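Local coordinates for protein 4-hydroxy-3-methylbut-2-enyl diphosphate reductase, apicoplast (Plasmodium falciparum, PDB 4N7B) that reduces 4-hydroxy-3-methylbut-2-enyl diphosphate to isopentenyl and dimethylallyl diphosphates with an iron-sulfur cluster, the last step of apicoplast isoprenoid precursor synthesis, at residues 289-295 against 313-318; 320-324 against 407-411; 383-387 against 419-423; 423-428 against 450-456. One frame throughout, in Å; residues are numbered along the deposited sequence.

Interaction 1 (289-295 against 313-318). With F3S (Fe3-s4 cluster), chain B.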
loop_
_atom_site.group_PDB
_atom_site.type_symbol
_atom_site.label_atom_id
_atom_site.label_comp_id
_atom_site.label_asym_id
_atom_site.label_seq_id
_atom_site.Cartn_x
_atom_site.Cartn_y
_atom_site.Cartn_z
ATOM N N ILE A 289 -16.896 0.709 -7.070
ATOM C CA ILE A 289 -15.843 1.390 -6.329
ATOM C C ILE A 289 -14.452 0.965 -6.792
ATOM O O ILE A 289 -14.163 -0.232 -6.896
ATOM C CB ILE A 289 -15.965 1.099 -4.832
ATOM C CG1 ILE A 289 -17.348 1.544 -4.340
ATOM C CG2 ILE A 289 -14.868 1.804 -4.072
ATOM C CD1 ILE A 289 -17.623 1.243 -2.884
ATOM N N TYR A 290 -13.589 1.940 -7.061
ATOM C CA TYR A 290 -12.204 1.646 -7.416
ATOM C C TYR A 290 -11.364 1.584 -6.147
ATOM O O TYR A 290 -11.470 2.452 -5.278
ATOM C CB TYR A 290 -11.646 2.705 -8.372
ATOM C CG TYR A 290 -12.412 2.824 -9.669
ATOM C CD1 TYR A 290 -12.670 1.708 -10.456
ATOM C CD2 TYR A 290 -12.897 4.049 -10.101
ATOM C CE1 TYR A 290 -13.378 1.817 -11.642
ATOM C CE2 TYR A 290 -13.608 4.164 -11.287
ATOM C CZ TYR A 290 -13.848 3.048 -12.051
ATOM O OH TYR A 290 -14.555 3.170 -13.235
ATOM N N SER A 291 -10.520 0.567 -6.042
ATOM C CA SER A 291 -9.758 0.348 -4.823
ATOM C C SER A 291 -8.680 1.408 -4.611
ATOM O O SER A 291 -8.393 2.216 -5.493
ATOM C CB SER A 291 -9.090 -1.026 -4.861
ATOM O OG SER A 291 -7.956 -0.998 -5.709
ATOM N N ALA A 292 -8.067 1.372 -3.431
ATOM C CA ALA A 292 -7.030 2.319 -3.052
ATOM C C ALA A 292 -5.834 2.308 -3.982
ATOM O O ALA A 292 -5.135 3.314 -4.100
ATOM C CB ALA A 292 -6.579 2.023 -1.649
ATOM N N HIS A 293 -5.595 1.175 -4.635
ATOM C CA HIS A 293 -4.406 0.992 -5.465
ATOM C C HIS A 293 -4.541 1.672 -6.816
ATOM O O HIS A 293 -3.593 1.723 -7.598
ATOM C CB HIS A 293 -4.178 -0.502 -5.700
ATOM C CG HIS A 293 -4.240 -1.320 -4.450
ATOM N ND1 HIS A 293 -5.266 -2.203 -4.190
ATOM C CD2 HIS A 293 -3.418 -1.364 -3.374
ATOM C CE1 HIS A 293 -5.065 -2.768 -3.012
ATOM N NE2 HIS A 293 -3.954 -2.274 -2.494
ATOM N N GLY A 294 -5.737 2.144 -7.123
ATOM C CA GLY A 294 -5.954 2.798 -8.390
ATOM C C GLY A 294 -6.323 1.833 -9.502
ATOM O O GLY A 294 -6.326 0.606 -9.336
ATOM N N ILE A 295 -6.610 2.404 -10.662
ATOM C CA ILE A 295 -7.188 1.647 -11.750
ATOM C C ILE A 295 -6.681 2.170 -13.088
ATOM O O ILE A 295 -6.252 3.321 -13.190
ATOM C CB ILE A 295 -8.742 1.724 -11.702
ATOM C CG1 ILE A 295 -9.356 0.684 -12.640
ATOM C CG2 ILE A 295 -9.249 3.140 -12.046
ATOM C CD1 ILE A 295 -9.165 -0.741 -12.165
ATOM N N ALA A 313 -11.995 5.371 -4.917
ATOM C CA ALA A 313 -11.301 5.389 -3.624
ATOM C C ALA A 313 -9.807 5.239 -3.811
ATOM O O ALA A 313 -9.088 4.897 -2.864
ATOM C CB ALA A 313 -11.828 4.276 -2.700
ATOM N N THR A 314 -9.334 5.484 -5.031
ATOM C CA THR A 314 -7.895 5.516 -5.282
ATOM C C THR A 314 -7.295 6.413 -4.222
ATOM O O THR A 314 -7.801 7.507 -3.972
ATOM C CB THR A 314 -7.548 6.127 -6.655
ATOM O OG1 THR A 314 -7.971 5.258 -7.705
ATOM C CG2 THR A 314 -6.053 6.369 -6.784
ATOM N N CYS A 315 -6.229 5.958 -3.586
ATOM C CA CYS A 315 -5.481 6.808 -2.675
ATOM C C CYS A 315 -4.936 8.057 -3.379
ATOM O O CYS A 315 -4.335 7.956 -4.445
ATOM C CB CYS A 315 -4.315 6.034 -2.061
ATOM S SG CYS A 315 -3.400 7.096 -0.916
ATOM N N PRO A 316 -5.133 9.241 -2.778
ATOM C CA PRO A 316 -4.619 10.484 -3.371
ATOM C C PRO A 316 -3.141 10.429 -3.747
ATOM O O PRO A 316 -2.735 11.141 -4.675
ATOM C CB PRO A 316 -4.854 11.517 -2.272
ATOM C CG PRO A 316 -6.083 10.986 -1.514
ATOM C CD PRO A 316 -5.936 9.482 -1.566
ATOM N N LEU A 317 -2.349 9.620 -3.045
ATOM C CA LEU A 317 -0.901 9.585 -3.283
ATOM C C LEU A 317 -0.562 8.582 -4.370
ATOM O O LEU A 317 0.533 8.619 -4.943
ATOM C CB LEU A 317 -0.121 9.284 -1.987
ATOM C CG LEU A 317 -0.375 10.298 -0.846
ATOM C CD1 LEU A 317 0.298 9.842 0.453
ATOM C CD2 LEU A 317 0.108 11.690 -1.230
ATOM N N VAL A 318 -1.509 7.694 -4.670
ATOM C CA VAL A 318 -1.429 6.891 -5.892
ATOM C C VAL A 318 -1.889 7.769 -7.058
ATOM O O VAL A 318 -1.244 7.812 -8.105
ATOM C CB VAL A 318 -2.288 5.609 -5.807
ATOM C CG1 VAL A 318 -2.455 4.972 -7.177
ATOM C CG2 VAL A 318 -1.663 4.625 -4.841
HETATM FE FE1 F3S B . -1.627 3.981 2.140
HETATM FE FE3 F3S B . -1.931 5.612 0.019
HETATM FE FE4 F3S B . 0.500 4.916 0.928
HETATM S S1 F3S B . -2.953 3.703 0.418
HETATM S S2 F3S B . 0.282 2.883 1.807
HETATM S S3 F3S B . -1.044 6.121 1.954
HETATM S S4 F3S B . -0.115 5.156 -1.169
HETATM O O HOH W 1 -6.842 5.372 -10.276
#
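A292 and T314, with CA atoms 4.0 Å apart, mark the closest approach of two backbones that leave neighbouring parallel strands and are tied by two backbone hydrogen bonds. The first, a bent bond of 3.0 Å from A313 N to Y290 O, carries the pairing of strands 287-290 and 309-312 slightly beyond the sheet. The second runs from C315 N to A292 O over 2.9 Å and is nearly straight at 172°. Between them, T314 CA rests on S291 O and A292 CA on A313 O as C-H...O contacts.

Residues S291 to G294 form a type I turn, and T314 lies against its end: T314 OG1 sits 3.3 Å from G294 CA, with CG2 also touching that carbon. The same hydroxyl accepts from a water that takes the N-H of I295, while D312 is its partner within the protein. V318 reaches the turn from the helix, CG1 meeting H293 O at 3.5 Å and CG2 touching both A292 O and sulfur S4 of the cluster.

C315 binds iron FE3 of the cluster through SG at 2.3 Å. Its SG is anti to the backbone N (chi1 -179°), a setting in which it also accepts the N-H of L317 and so caps helix 316-329. The H293 side chain starts away from segment 313-318, its ring stacks on that of H260 and, by similarity, H293 binds substrate and product. Neighbouring strand-end loops thus supply a cluster cysteine and a probable substrate-binding histidine to one site, the IspH active site.

Interaction 2 (320-324 against 407-411); sequences KVHVY and IPSGS. With NA (sodium ion), chain F.
K320 NZ is gripped by two oxygens of the loop 407-411, donating to S409 OG and to G410 O at 3.0 Å each. The lysine chain reaches them almost fully extended, with CG anti to the backbone N (chi1 173°). It meets the G410 carbonyl nearly end on, the C=O...N angle being 172°. The two acceptors are brought together by a type I turn from I407 to G410, closed by the bond from G410 N to I407 O.

Beside the lysine, I407 crosses one face of the Y324 ring at an angle. Its CG1 makes a CH-pi contact 3.7 Å from the centroid of that ring and 15° off the normal, while CD1 follows on toward the CG-CD2 side. The other branch, CG2, touches both helix residues, K320 CE at 3.9 Å and the ring of Y324 near CE2. A sodium ion lies in the plane of this ring at its edge, bound by Y324 OH over a long 3.0 Å.

Deeper in, V321 CG2 meets S411 CB at 4.1 Å. V380 of strand 377-381 also touches V321, I407 and S411, and T381 N donates to S411 OG, so the loop is fastened to strand 377-381 as well as to helix 316-329.

Two neutral oxygens, rather than a carboxylate, receive the ammonium group across this contact, and the nearby sodium ion brings no compensating negative charge. The lysine's charge is therefore probably stabilised by dipoles, and it pins the turn to the helix while the isoleucine and tyrosine add an apolar CH-pi contact beside it.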
loop_
_atom_site.group_PDB
_atom_site.type_symbol
_atom_site.label_atom_id
_atom_site.label_comp_id
_atom_site.label_asym_id
_atom_site.label_seq_id
_atom_site.Cartn_x
_atom_site.Cartn_y
_atom_site.Cartn_z
ATOM N N LYS A 320 -1.560 10.805 -7.274
ATOM C CA LYS A 320 -0.443 11.704 -7.499
ATOM C C LYS A 320 0.469 11.142 -8.587
ATOM O O LYS A 320 0.824 11.843 -9.528
ATOM C CB LYS A 320 0.327 11.857 -6.204
ATOM C CG LYS A 320 1.611 12.623 -6.285
ATOM C CD LYS A 320 2.269 12.517 -4.912
ATOM C CE LYS A 320 3.454 13.421 -4.745
ATOM N NZ LYS A 320 4.322 12.947 -3.623
ATOM N N VAL A 321 0.809 9.864 -8.485
ATOM C CA VAL A 321 1.732 9.257 -9.450
ATOM C C VAL A 321 1.081 9.213 -10.832
ATOM O O VAL A 321 1.688 9.613 -11.834
ATOM C CB VAL A 321 2.187 7.838 -9.020
ATOM C CG1 VAL A 321 3.182 7.263 -10.006
ATOM C CG2 VAL A 321 2.831 7.901 -7.661
ATOM N N HIS A 322 -0.172 8.774 -10.878
ATOM C CA HIS A 322 -0.925 8.735 -12.138
ATOM C C HIS A 322 -0.870 10.080 -12.832
ATOM O O HIS A 322 -0.713 10.172 -14.052
ATOM C CB HIS A 322 -2.387 8.373 -11.871
ATOM C CG HIS A 322 -2.611 6.913 -11.606
ATOM N ND1 HIS A 322 -3.581 6.179 -12.252
ATOM C CD2 HIS A 322 -1.990 6.054 -10.762
ATOM C CE1 HIS A 322 -3.547 4.931 -11.820
ATOM N NE2 HIS A 322 -2.588 4.828 -10.917
ATOM N N VAL A 323 -0.991 11.127 -12.030
ATOM C CA VAL A 323 -1.122 12.479 -12.533
ATOM C C VAL A 323 0.202 12.994 -13.111
ATOM O O VAL A 323 0.235 13.542 -14.211
ATOM C CB VAL A 323 -1.632 13.398 -11.395
ATOM C CG1 VAL A 323 -1.164 14.805 -11.597
ATOM C CG2 VAL A 323 -3.145 13.312 -11.315
ATOM N N TYR A 324 1.294 12.814 -12.382
ATOM C CA TYR A 324 2.599 13.204 -12.906
ATOM C C TYR A 324 2.910 12.481 -14.220
ATOM O O TYR A 324 3.491 13.060 -15.129
ATOM C CB TYR A 324 3.707 12.924 -11.888
ATOM C CG TYR A 324 3.937 14.093 -10.960
ATOM C CD1 TYR A 324 4.765 15.154 -11.325
ATOM C CD2 TYR A 324 3.276 14.164 -9.747
ATOM C CE1 TYR A 324 4.953 16.239 -10.472
ATOM C CE2 TYR A 324 3.454 15.231 -8.896
ATOM C CZ TYR A 324 4.293 16.260 -9.251
ATOM O OH TYR A 324 4.439 17.312 -8.371
ATOM N N ILE A 407 9.381 13.366 -9.483
ATOM C CA ILE A 407 8.608 14.119 -8.510
ATOM C C ILE A 407 9.506 14.572 -7.349
ATOM O O ILE A 407 10.153 13.740 -6.694
ATOM C CB ILE A 407 7.491 13.247 -7.936
ATOM C CG1 ILE A 407 6.592 12.712 -9.049
ATOM C CG2 ILE A 407 6.693 14.022 -6.900
ATOM C CD1 ILE A 407 5.655 11.611 -8.553
ATOM N N PRO A 408 9.543 15.887 -7.072
ATOM C CA PRO A 408 10.413 16.425 -6.015
ATOM C C PRO A 408 10.170 15.774 -4.658
ATOM O O PRO A 408 11.131 15.407 -3.976
ATOM C CB PRO A 408 10.048 17.910 -5.981
ATOM C CG PRO A 408 9.591 18.200 -7.386
ATOM C CD PRO A 408 8.871 16.956 -7.827
ATOM N N SER A 409 8.907 15.614 -4.278
ATOM C CA SER A 409 8.592 14.963 -3.010
ATOM C C SER A 409 8.759 13.429 -3.086
ATOM O O SER A 409 8.684 12.744 -2.065
ATOM C CB SER A 409 7.180 15.343 -2.554
ATOM O OG SER A 409 6.246 15.211 -3.606
ATOM N N GLY A 410 9.009 12.890 -4.281
ATOM C CA GLY A 410 9.114 11.443 -4.432
ATOM C C GLY A 410 7.762 10.753 -4.583
ATOM O O GLY A 410 6.713 11.388 -4.421
ATOM N N SER A 411 7.786 9.450 -4.873
ATOM C CA SER A 411 6.575 8.660 -5.125
ATOM C C SER A 411 6.275 7.740 -3.946
ATOM O O SER A 411 5.121 7.340 -3.734
ATOM C CB SER A 411 6.740 7.811 -6.399
ATOM O OG SER A 411 7.094 8.623 -7.503
HETATM NA NA NA F . 3.548 17.055 -5.541
#

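Interaction 3 (383-387 against 419-423); sequences TTLSM and RQTAL. With F3S (Fe3-s4 cluster), chain B.
The loop between strand 377-381 and helix 387-400 carries a cluster-pocket residue at one end and a helix N-cap at the other, and Q420 of helix 414-427 holds the latter end through its side-chain amide. Q420 NE2 donates to L385 O at 2.9 Å, and Q420 OE1 accepts from M387 N at 3.0 Å, so a single flat group clasps the backbone on both sides of S386. Both bonds are close to straight. The N-H of M387 arrives in the carbonyl plane of the glutamine, on a lone pair, whereas NE2 reaches L385 O tilted from the plane of that backbone carbonyl, though L385 O stays near the amide plane of Q420. Together they fix the rotation of the amide.

M387 and Q420 run past one another in opposite directions, which brings M387 CG within 3.4 Å of OE1. The methionine then bends at its third torsion (chi3 -74°), turning CE toward helix 414-427, where it lies 3.3 Å from T421 OG1 and near Q420 CB. The T421 hydroxyl itself is bonded to T417 O. S386 OG takes no part in this clasp and caps helix 387-400 at D389 N; the glutamine oxygen serves the N-H of the helix's first residue.

At the start of the loop, T383 OG1 approaches sulfur S4 of the cluster at 3.4 Å and is hydrogen-bonded to E345, the proton donor by similarity. T384 borders S442 and N443, both substrate residues by similarity. A capped helix start thus follows directly on a strand-end loop that lines the iron-sulfur and probable substrate pocket of this reductase.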
loop_
_atom_site.group_PDB
_atom_site.type_symbol
_atom_site.label_atom_id
_atom_site.label_comp_id
_atom_site.label_asym_id
_atom_site.label_seq_id
_atom_site.Cartn_x
_atom_site.Cartn_y
_atom_site.Cartn_z
ATOM N N THR A 383 4.286 3.185 -4.807
ATOM C CA THR A 383 4.228 3.942 -3.549
ATOM C C THR A 383 4.748 3.183 -2.345
ATOM O O THR A 383 5.085 3.790 -1.333
ATOM C CB THR A 383 2.787 4.358 -3.211
ATOM O OG1 THR A 383 1.976 3.188 -3.018
ATOM C CG2 THR A 383 2.203 5.182 -4.318
ATOM N N THR A 384 4.819 1.861 -2.457
ATOM C CA THR A 384 5.082 0.987 -1.324
ATOM C C THR A 384 6.418 0.228 -1.388
ATOM O O THR A 384 6.595 -0.767 -0.696
ATOM C CB THR A 384 3.985 -0.065 -1.235
ATOM O OG1 THR A 384 3.799 -0.648 -2.527
ATOM C CG2 THR A 384 2.671 0.561 -0.764
ATOM N N LEU A 385 7.372 0.707 -2.175
ATOM C CA LEU A 385 8.650 0.020 -2.300
ATOM C C LEU A 385 9.463 0.037 -0.994
ATOM O O LEU A 385 9.201 0.816 -0.077
ATOM C CB LEU A 385 9.475 0.669 -3.411
ATOM C CG LEU A 385 8.864 0.562 -4.812
ATOM C CD1 LEU A 385 9.820 1.153 -5.824
ATOM C CD2 LEU A 385 8.547 -0.896 -5.149
ATOM N N SER A 386 10.432 -0.862 -0.914
ATOM C CA SER A 386 11.520 -0.748 0.034
ATOM C C SER A 386 12.298 0.502 -0.314
ATOM O O SER A 386 12.672 0.692 -1.468
ATOM C CB SER A 386 12.459 -1.940 -0.127
ATOM O OG SER A 386 13.727 -1.633 0.417
ATOM N N MET A 387 12.546 1.360 0.663
ATOM C CA MET A 387 13.331 2.563 0.414
ATOM C C MET A 387 14.749 2.186 0.037
ATOM O O MET A 387 15.397 2.894 -0.717
ATOM C CB MET A 387 13.351 3.460 1.645
ATOM C CG MET A 387 11.992 4.028 1.994
ATOM S SD MET A 387 12.113 5.353 3.214
ATOM C CE MET A 387 12.443 4.447 4.669
ATOM N N ARG A 419 6.652 3.901 8.284
ATOM C CA ARG A 419 6.653 2.594 8.925
ATOM C C ARG A 419 8.017 1.897 8.817
ATOM O O ARG A 419 8.474 1.317 9.800
ATOM C CB ARG A 419 5.532 1.716 8.367
ATOM C CG ARG A 419 4.201 2.005 9.053
ATOM C CD ARG A 419 3.054 1.991 8.077
ATOM N NE ARG A 419 1.858 2.531 8.706
ATOM C CZ ARG A 419 1.608 3.831 8.846
ATOM N NH1 ARG A 419 2.467 4.743 8.396
ATOM N NH2 ARG A 419 0.494 4.221 9.446
ATOM N N GLN A 420 8.671 1.956 7.650
ATOM C CA GLN A 420 10.016 1.382 7.498
ATOM C C GLN A 420 11.024 2.121 8.358
ATOM O O GLN A 420 11.864 1.514 9.020
ATOM C CB GLN A 420 10.475 1.427 6.033
ATOM C CG GLN A 420 9.778 0.417 5.142
ATOM C CD GLN A 420 10.126 0.583 3.665
ATOM O OE1 GLN A 420 11.224 1.027 3.320
ATOM N NE2 GLN A 420 9.182 0.248 2.790
ATOM N N THR A 421 10.934 3.443 8.375
ATOM C CA THR A 421 11.900 4.242 9.128
ATOM C C THR A 421 11.857 3.894 10.628
ATOM O O THR A 421 12.905 3.718 11.275
ATOM C CB THR A 421 11.671 5.750 8.919
ATOM O OG1 THR A 421 11.877 6.072 7.534
ATOM C CG2 THR A 421 12.645 6.573 9.784
ATOM N N ALA A 422 10.659 3.755 11.176
ATOM C CA ALA A 422 10.534 3.496 12.604
ATOM C C ALA A 422 11.052 2.094 12.930
ATOM O O ALA A 422 11.808 1.898 13.874
ATOM C CB ALA A 422 9.099 3.648 13.029
ATOM N N LEU A 423 10.653 1.121 12.126
ATOM C CA LEU A 423 11.098 -0.258 12.317
ATOM C C LEU A 423 12.627 -0.359 12.189
ATOM O O LEU A 423 13.303 -1.025 12.997
ATOM C CB LEU A 423 10.427 -1.159 11.282
ATOM C CG LEU A 423 10.956 -2.595 11.211
ATOM C CD1 LEU A 423 10.749 -3.296 12.558
ATOM C CD2 LEU A 423 10.300 -3.380 10.061
HETATM FE FE1 F3S B . -1.627 3.981 2.140
HETATM FE FE3 F3S B . -1.931 5.612 0.019
HETATM FE FE4 F3S B . 0.500 4.916 0.928
HETATM S S1 F3S B . -2.953 3.703 0.418
HETATM S S2 F3S B . 0.282 2.883 1.807
HETATM S S3 F3S B . -1.044 6.121 1.954
HETATM S S4 F3S B . -0.115 5.156 -1.169
#

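Interaction 4 (423-428 against 450-456); sequences LNKICT and SSQIRNV. With SO4 (sulfate ion), chain D.
L423 begins the contact, CD2 lying 4.4 Å from S451 CB and its side chain also touching I225 and T433 of the sheet. One residue on, the N424 amide stacks on the guanidinium of R454, the planes 21° apart and N424 CG only 3.3 Å from R454 CZ. N424 OD1 stands over that face, where the N-H groups do not point, and makes no bond to NE. The edge is used instead: R454 NE donates at 2.9 Å to S450 O, in the guanidinium plane but from above that carbonyl's plane, NH2 forms a salt bridge with D388, and NH1 makes a weak bond to a sulfate ion. C427 packs SG against V456 CG1 at 3.9 Å, and its carbonyl O meets the same methyl at 3.4 Å. T428 CG2 ends the contact, 4.0 Å from R454 O.

V456 is set in place by the end of its own helix, where V456 N bonds to S451 O and N455 N to Q452 O, N455 having positive phi. S451 OG adds a 2.7 Å bond to V456 O. This is a Schellman motif ending the helix of a beta-alpha-beta crossover, between parallel strands 432-436 and 458-461, packed alongside helix 414-427.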
loop_
_atom_site.group_PDB
_atom_site.type_symbol
_atom_site.label_atom_id
_atom_site.label_comp_id
_atom_site.label_asym_id
_atom_site.label_seq_id
_atom_site.Cartn_x
_atom_site.Cartn_y
_atom_site.Cartn_z
ATOM N N LEU A 423 10.653 1.121 12.126
ATOM C CA LEU A 423 11.098 -0.258 12.317
ATOM C C LEU A 423 12.627 -0.359 12.189
ATOM O O LEU A 423 13.303 -1.025 12.997
ATOM C CB LEU A 423 10.427 -1.159 11.282
ATOM C CG LEU A 423 10.956 -2.595 11.211
ATOM C CD1 LEU A 423 10.749 -3.296 12.558
ATOM C CD2 LEU A 423 10.300 -3.380 10.061
ATOM N N ASN A 424 13.179 0.313 11.177
ATOM C CA ASN A 424 14.624 0.288 10.947
ATOM C C ASN A 424 15.417 0.784 12.149
ATOM O O ASN A 424 16.502 0.276 12.423
ATOM C CB ASN A 424 14.995 1.131 9.732
ATOM C CG ASN A 424 14.567 0.490 8.434
ATOM O OD1 ASN A 424 14.289 -0.699 8.395
ATOM N ND2 ASN A 424 14.523 1.270 7.361
ATOM N N LYS A 425 14.881 1.786 12.851
ATOM C CA LYS A 425 15.565 2.388 14.005
ATOM C C LYS A 425 15.653 1.452 15.192
ATOM O O LYS A 425 16.659 1.426 15.891
ATOM C CB LYS A 425 14.835 3.638 14.482
ATOM C CG LYS A 425 15.523 4.923 14.119
ATOM C CD LYS A 425 14.579 6.102 14.316
ATOM C CE LYS A 425 14.767 7.139 13.230
ATOM N NZ LYS A 425 13.816 8.270 13.410
ATOM N N ILE A 426 14.587 0.684 15.415
ATOM C CA ILE A 426 14.500 -0.167 16.592
ATOM C C ILE A 426 14.884 -1.633 16.333
ATOM O O ILE A 426 15.388 -2.280 17.241
ATOM C CB ILE A 426 13.084 -0.111 17.247
ATOM C CG1 ILE A 426 13.076 -0.830 18.591
ATOM C CG2 ILE A 426 12.066 -0.768 16.360
ATOM C CD1 ILE A 426 14.107 -0.310 19.586
ATOM N N CYS A 427 14.679 -2.158 15.122
ATOM C CA CYS A 427 14.836 -3.610 14.919
ATOM C C CYS A 427 16.226 -4.125 15.341
ATOM O O CYS A 427 16.348 -5.258 15.783
ATOM C CB CYS A 427 14.511 -4.032 13.473
ATOM S SG CYS A 427 15.712 -3.449 12.287
ATOM N N THR A 428 17.263 -3.297 15.257
ATOM C CA THR A 428 18.622 -3.769 15.557
ATOM C C THR A 428 18.941 -3.911 17.037
ATOM O O THR A 428 20.033 -4.330 17.379
ATOM C CB THR A 428 19.705 -2.887 14.886
ATOM O OG1 THR A 428 19.548 -1.526 15.296
ATOM C CG2 THR A 428 19.565 -2.978 13.379
ATOM N N SER A 450 12.965 -5.018 5.270
ATOM C CA SER A 450 13.763 -3.934 5.850
ATOM C C SER A 450 14.511 -4.426 7.075
ATOM O O SER A 450 15.663 -4.072 7.287
ATOM C CB SER A 450 12.865 -2.748 6.251
ATOM O OG SER A 450 12.243 -2.160 5.119
ATOM N N SER A 451 13.847 -5.231 7.901
ATOM C CA SER A 451 14.495 -5.813 9.081
ATOM C C SER A 451 15.559 -6.839 8.700
ATOM O O SER A 451 16.624 -6.908 9.320
ATOM C CB SER A 451 13.436 -6.473 9.965
ATOM O OG SER A 451 14.005 -7.167 11.067
ATOM N N GLN A 452 15.274 -7.670 7.698
ATOM C CA GLN A 452 16.204 -8.744 7.348
ATOM C C GLN A 452 17.527 -8.229 6.796
ATOM O O GLN A 452 18.587 -8.753 7.157
ATOM C CB GLN A 452 15.584 -9.702 6.341
ATOM C CG GLN A 452 14.428 -10.490 6.883
ATOM C CD GLN A 452 13.717 -11.253 5.792
ATOM O OE1 GLN A 452 13.394 -10.697 4.746
ATOM N NE2 GLN A 452 13.498 -12.535 6.011
ATOM N N ILE A 453 17.494 -7.239 5.906
ATOM C CA ILE A 453 18.754 -6.731 5.350
ATOM C C ILE A 453 19.524 -5.955 6.421
ATOM O O ILE A 453 20.686 -5.586 6.221
ATOM C CB ILE A 453 18.544 -5.852 4.106
ATOM C CG1 ILE A 453 17.685 -4.640 4.437
ATOM C CG2 ILE A 453 17.836 -6.640 3.024
ATOM C CD1 ILE A 453 17.614 -3.673 3.274
ATOM N N ARG A 454 18.877 -5.734 7.569
ATOM C CA ARG A 454 19.563 -5.168 8.735
ATOM C C ARG A 454 19.950 -6.290 9.728
ATOM O O ARG A 454 20.293 -6.040 10.885
ATOM C CB ARG A 454 18.718 -4.049 9.358
ATOM C CG ARG A 454 19.108 -2.656 8.853
ATOM C CD ARG A 454 17.949 -1.545 9.005
ATOM N NE ARG A 454 17.154 -1.677 7.803
ATOM C CZ ARG A 454 17.140 -0.845 6.775
ATOM N NH1 ARG A 454 17.804 0.294 6.783
ATOM N NH2 ARG A 454 16.401 -1.166 5.731
ATOM N N ASN A 455 19.918 -7.528 9.232
ATOM C CA ASN A 455 20.389 -8.702 9.962
ATOM C C ASN A 455 19.510 -9.117 11.146
ATOM O O ASN A 455 19.931 -9.901 11.981
ATOM C CB ASN A 455 21.829 -8.507 10.422
ATOM C CG ASN A 455 22.767 -8.267 9.273
ATOM O OD1 ASN A 455 22.549 -8.752 8.161
ATOM N ND2 ASN A 455 23.816 -7.517 9.522
ATOM N N VAL A 456 18.281 -8.635 11.216
ATOM C CA VAL A 456 17.390 -9.193 12.224
ATOM C C VAL A 456 16.235 -9.983 11.595
ATOM O O VAL A 456 15.457 -9.469 10.790
ATOM C CB VAL A 456 16.985 -8.149 13.311
ATOM C CG1 VAL A 456 17.528 -6.791 12.967
ATOM C CG2 VAL A 456 15.497 -8.152 13.599
HETATM S S SO4 D . 19.726 2.650 8.637
HETATM O O1 SO4 D . 20.353 3.788 9.308
HETATM O O2 SO4 D . 19.232 1.705 9.636
HETATM O O3 SO4 D . 18.613 3.120 7.818
HETATM O O4 SO4 D . 20.715 1.989 7.788
#

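How the interactions relate
Interactions 1 and 3 reach the iron-sulfur cluster from two different strand-end loops and touch each other where V318 CG2 meets T383 CG2 at 3.9 Å. Interaction 2 continues interaction 1 along helix 316-329, and I295 O lies 3.4 Å from H322 CE1 between them. It also borders the pocket, since S411 O packs on T383 CG2 at 3.7 Å; T383 is therefore a meeting point of the first three contacts. Interaction 4 shares L423 and helix 414-427 with interaction 3, joined by Q420 CG and S450 OG at 3.6 Å. It is the peripheral one: the S450 side chain is about 13 Å from the cluster, and nearest atoms of interactions 1 and 4 are about 18 Å apart.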